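Local coordinates for protein Alpha/beta hydrolase (Legionella pneumophila subsp. pneumophila str. Philadelphia 1, PDB 4EZI) that is of unproven function but has the alpha/beta-hydrolase fold and is probably a lipase-like hydrolase, possibly acting on triacylglycerols, at residues F365-Q368 / F369-Q372; V358-E361 / Q362-F366. All coordinates share one frame; numbering follows the deposited sequence.

In the fold
Both contacts lie on one helix, 355-370, the last of the chain, and share F365 and F366; their centres are about 10 Å apart. Contact 2 (358-361 with 362-366) is the more deeply buried, its centre about 15 Å from the centre of the chain, and Q362 turns its amide into the central sheet beside a GxSxG sequence consistent with a nucleophile elbow. Contact 1 (365-368 with 369-372), its centre about 21 Å from that of the chain, covers the last turn and the exit into the tail, where two phenylalanine rings meet. Each has a lysine-carboxylate salt bridge, spaced i to i+3 in contact 1 and i to i+4 in contact 2, and in each water links further polar groups.

Contact 1. Residues F365-Q368 / F369-Q372; sequences FFKQ and FERQ
F369 turns the edge of its ring onto the face of F365, one helical turn earlier, in a T-shaped (edge-to-face) pair. The ring centroids are 5.1 Å apart and the planes stand at 67°, with F369 CE2 reaching to 3.5 Å from F365 CE1. F365 can offer that face because its CG lies anti to the backbone N (chi1 -169°), which tips the ring toward the C-terminal end, where F369 follows. Q368 comes over one face of the F369 ring: its chain is fully extended beside the phenylalanine, and the amide plane is only 19° from the ring plane.

Elsewhere round the helix, K367 and E370 run side by side, pointing the same way. K367 NZ meets E370 OE1 at 2.8 Å on the syn side of the carboxylate, slightly out of its plane. Both groups have further partners: Y111 OH bonds to the same OE1, and the carbonyl of A109 takes a bond from the ammonium group.

At the exit, R371 folds its guanidinium back so that one face lies over Q368 CA, 3.6 Å from the plane. The backbone bond from R371 N to K367 O is 3.2 Å long, whereas that from E370 N to F366 O is 2.8 Å. A water bridges Q368 O and Q372 OE1, donating to both, and K162 NZ bonds to the carbonyls of F369 and Q372. This is the C-terminal end of the last helix of an alpha/beta-hydrolase fold, its aromatic side lying on P309 and strand 193-197.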
# COMPACT_ATOMS: atom_id res chain seq x y z
N PHE A 365 -2.52 16.59 5.54
CA PHE A 365 -2.98 16.00 6.78
C PHE A 365 -1.83 15.77 7.76
O PHE A 365 -1.93 16.12 8.94
CB PHE A 365 -3.70 14.69 6.48
CG PHE A 365 -4.45 14.09 7.64
CD1 PHE A 365 -5.55 14.72 8.18
CD2 PHE A 365 -4.06 12.87 8.17
CE1 PHE A 365 -6.27 14.14 9.22
CE2 PHE A 365 -4.75 12.29 9.21
CZ PHE A 365 -5.87 12.92 9.72
N PHE A 366 -0.73 15.24 7.26
CA PHE A 366 0.42 15.01 8.11
C PHE A 366 1.01 16.31 8.64
O PHE A 366 1.37 16.41 9.82
CB PHE A 366 1.48 14.18 7.38
CG PHE A 366 1.01 12.79 7.03
CD1 PHE A 366 -0.07 12.20 7.70
CD2 PHE A 366 1.63 12.08 6.01
CE1 PHE A 366 -0.49 10.94 7.38
CE2 PHE A 366 1.21 10.79 5.69
CZ PHE A 366 0.15 10.22 6.37
N LYS A 367 1.05 17.32 7.80
CA LYS A 367 1.55 18.63 8.24
C LYS A 367 0.69 19.20 9.38
O LYS A 367 1.22 19.81 10.32
CB LYS A 367 1.62 19.59 7.07
CG LYS A 367 2.77 19.30 6.10
CD LYS A 367 4.10 19.78 6.68
CE LYS A 367 5.28 19.16 5.98
NZ LYS A 367 6.55 19.49 6.69
N GLN A 368 -0.63 18.99 9.31
CA GLN A 368 -1.53 19.44 10.36
C GLN A 368 -1.13 18.84 11.70
O GLN A 368 -1.11 19.54 12.71
CB GLN A 368 -2.97 19.08 10.02
CG GLN A 368 -3.97 19.51 11.07
CD GLN A 368 -5.40 19.18 10.70
OE1 GLN A 368 -5.74 19.00 9.52
NE2 GLN A 368 -6.26 19.11 11.71
N PHE A 369 -0.80 17.55 11.71
CA PHE A 369 -0.44 16.87 12.93
C PHE A 369 1.03 17.00 13.30
O PHE A 369 1.37 16.83 14.48
CB PHE A 369 -1.02 15.44 12.95
CG PHE A 369 -2.50 15.48 13.05
CD1 PHE A 369 -3.08 15.82 14.26
CD2 PHE A 369 -3.31 15.38 11.92
CE1 PHE A 369 -4.44 15.99 14.35
CE2 PHE A 369 -4.68 15.54 12.02
CZ PHE A 369 -5.23 15.85 13.24
N GLU A 370 1.87 17.37 12.35
CA GLU A 370 3.25 17.72 12.64
C GLU A 370 3.32 18.96 13.54
O GLU A 370 4.15 19.02 14.44
CB GLU A 370 3.98 18.01 11.32
CG GLU A 370 5.46 18.37 11.50
CD GLU A 370 6.24 18.47 10.17
OE1 GLU A 370 5.64 18.43 9.09
OE2 GLU A 370 7.48 18.57 10.22
N ARG A 371 2.46 19.93 13.26
CA ARG A 371 2.54 21.28 13.87
C ARG A 371 1.64 21.47 15.09
O ARG A 371 1.29 22.59 15.47
CB ARG A 371 2.28 22.38 12.81
CG ARG A 371 0.85 22.46 12.32
CD ARG A 371 0.69 23.44 11.21
NE ARG A 371 -0.70 23.52 10.79
CZ ARG A 371 -1.21 23.08 9.63
NH1 ARG A 371 -0.45 22.53 8.68
NH2 ARG A 371 -2.51 23.21 9.41
N GLN A 372 1.33 20.36 15.74
CA GLN A 372 0.71 20.41 17.06
C GLN A 372 1.26 19.24 17.85
O GLN A 372 1.88 18.31 17.30
CB GLN A 372 -0.83 20.40 16.98
CG GLN A 372 -1.42 19.17 16.32
CD GLN A 372 -2.96 19.18 16.27
OE1 GLN A 372 -3.57 19.79 15.37
NE2 GLN A 372 -3.58 18.45 17.18
O HOH W 1 -2.67 21.57 13.71

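Contact 2. Residues V358-E361 / Q362-F366; sequences VLKE and QVDFF
K360 and D364, a turn apart on the helix, form the charged part of this contact. K360 NZ meets the syn lone pair of D364 OD2 at 3.1 Å, the two side chains crossing at a slant. The lysine leaves the backbone with CG opposite N (chi1 -180°) and then bends at chi2 and chi4, which carries its ammonium group round to the carboxylate. One water donates to D364 OD1 and accepts a weak bond from the same NZ; another lies within bonding distance of both E361 OE1 and D364 OD2. E361 OE1 and D364 OD2 are 4.8 Å apart, and the lysine would be expected to ease their mutual repulsion.

The backbone supplies the regular i to i+4 ladder. V363 N to L359 O is nearly straight, at 3.0 Å with an N-H...O angle of 172°, and F365 N reaches E361 O at 2.9 Å.

Methyl groups of V358 and L359 flank the Q362 amide. L359 crosses Q362 at about a right angle, and in the conformer modelled here its CD1 lies 3.6 Å from Q362 OE1, while V358 CG1 is 4.1 Å from Q362 NE2. The glutamine runs extended beyond CG, and its buried amide is satisfied by the protein: NE2 donates to the carbonyls of A195 and G167, and Y105 OH makes a weak bond to OE1. Within 362-366, the F366 ring has Q362 O over one face, 3.3 Å from its plane.

G167 belongs to a GxSxG sequence consistent with a nucleophile elbow, so Q362 ties the helix to the sheet just there. L359 and V363 pack on helix 99-108, whereas V358, E361 and F365 lie on strand 310-314, so helix 355-370 meets helix 99-108 on one flank and rests on the sheet with another.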
# COMPACT_ATOMS: atom_id res chain seq x y z
N VAL A 358 -4.95 12.95 -4.07
CA VAL A 358 -4.95 12.21 -2.82
C VAL A 358 -3.60 12.35 -2.11
O VAL A 358 -3.57 12.58 -0.89
CB VAL A 358 -5.35 10.75 -3.04
CG1 VAL A 358 -5.10 9.92 -1.78
CG2 VAL A 358 -6.82 10.67 -3.49
N LEU A 359 -2.49 12.22 -2.85
CA LEU A 359 -1.18 12.41 -2.23
C LEU A 359 -1.06 13.79 -1.57
O LEU A 359 -0.50 13.92 -0.48
CB LEU A 359 -0.06 12.13 -3.26
CG LEU A 359 1.42 12.23 -2.84
CD1 LEU A 359 1.73 11.45 -1.60
CD2 LEU A 359 2.32 11.79 -4.00
N LYS A 360 -1.55 14.81 -2.26
CA LYS A 360 -1.49 16.18 -1.71
C LYS A 360 -2.27 16.27 -0.40
O LYS A 360 -1.79 16.86 0.58
CB LYS A 360 -2.03 17.18 -2.74
CG LYS A 360 -2.02 18.64 -2.31
CD LYS A 360 -0.70 19.13 -1.83
CE LYS A 360 -0.65 20.69 -1.75
NZ LYS A 360 -1.98 21.29 -1.41
N GLU A 361 -3.45 15.65 -0.36
CA GLU A 361 -4.23 15.60 0.87
C GLU A 361 -3.51 14.89 1.99
O GLU A 361 -3.60 15.29 3.15
CB GLU A 361 -5.59 14.99 0.65
CG GLU A 361 -6.51 15.72 -0.32
CD GLU A 361 -6.89 17.14 0.07
OE1 GLU A 361 -6.92 17.49 1.26
OE2 GLU A 361 -7.21 17.92 -0.86
N GLN A 362 -2.83 13.79 1.66
CA GLN A 362 -2.07 13.06 2.68
C GLN A 362 -0.99 13.93 3.30
O GLN A 362 -0.88 14.02 4.52
CB GLN A 362 -1.45 11.78 2.08
CG GLN A 362 -2.49 10.75 1.69
CD GLN A 362 -1.92 9.62 0.85
OE1 GLN A 362 -0.98 9.80 0.08
NE2 GLN A 362 -2.50 8.43 0.98
N VAL A 363 -0.19 14.57 2.46
CA VAL A 363 0.86 15.46 2.95
C VAL A 363 0.29 16.57 3.85
O VAL A 363 0.80 16.86 4.92
CB VAL A 363 1.70 16.11 1.79
CG1 VAL A 363 2.72 17.15 2.36
CG2 VAL A 363 2.40 15.04 0.96
N ASP A 364 -0.80 17.18 3.39
CA ASP A 364 -1.42 18.26 4.15
C ASP A 364 -1.95 17.78 5.50
O ASP A 364 -1.85 18.50 6.51
CB ASP A 364 -2.53 18.91 3.34
CG ASP A 364 -2.03 19.77 2.21
OD1 ASP A 364 -0.85 20.17 2.19
OD2 ASP A 364 -2.86 20.09 1.33
N PHE A 365 -2.52 16.59 5.54
CA PHE A 365 -2.98 16.00 6.78
C PHE A 365 -1.83 15.77 7.76
O PHE A 365 -1.93 16.12 8.94
CB PHE A 365 -3.70 14.69 6.48
CG PHE A 365 -4.45 14.09 7.64
CD1 PHE A 365 -5.55 14.72 8.18
CD2 PHE A 365 -4.06 12.87 8.17
CE1 PHE A 365 -6.27 14.14 9.22
CE2 PHE A 365 -4.75 12.29 9.21
CZ PHE A 365 -5.87 12.92 9.72
N PHE A 366 -0.73 15.24 7.26
CA PHE A 366 0.42 15.01 8.11
C PHE A 366 1.01 16.31 8.64
O PHE A 366 1.37 16.41 9.82
CB PHE A 366 1.48 14.18 7.38
CG PHE A 366 1.01 12.79 7.03
CD1 PHE A 366 -0.07 12.20 7.70
CD2 PHE A 366 1.63 12.08 6.01
CE1 PHE A 366 -0.49 10.94 7.38
CE2 PHE A 366 1.21 10.79 5.69
CZ PHE A 366 0.15 10.22 6.37
O HOH W 2 -0.27 22.55 0.91
O HOH W 3 -5.68 19.84 2.10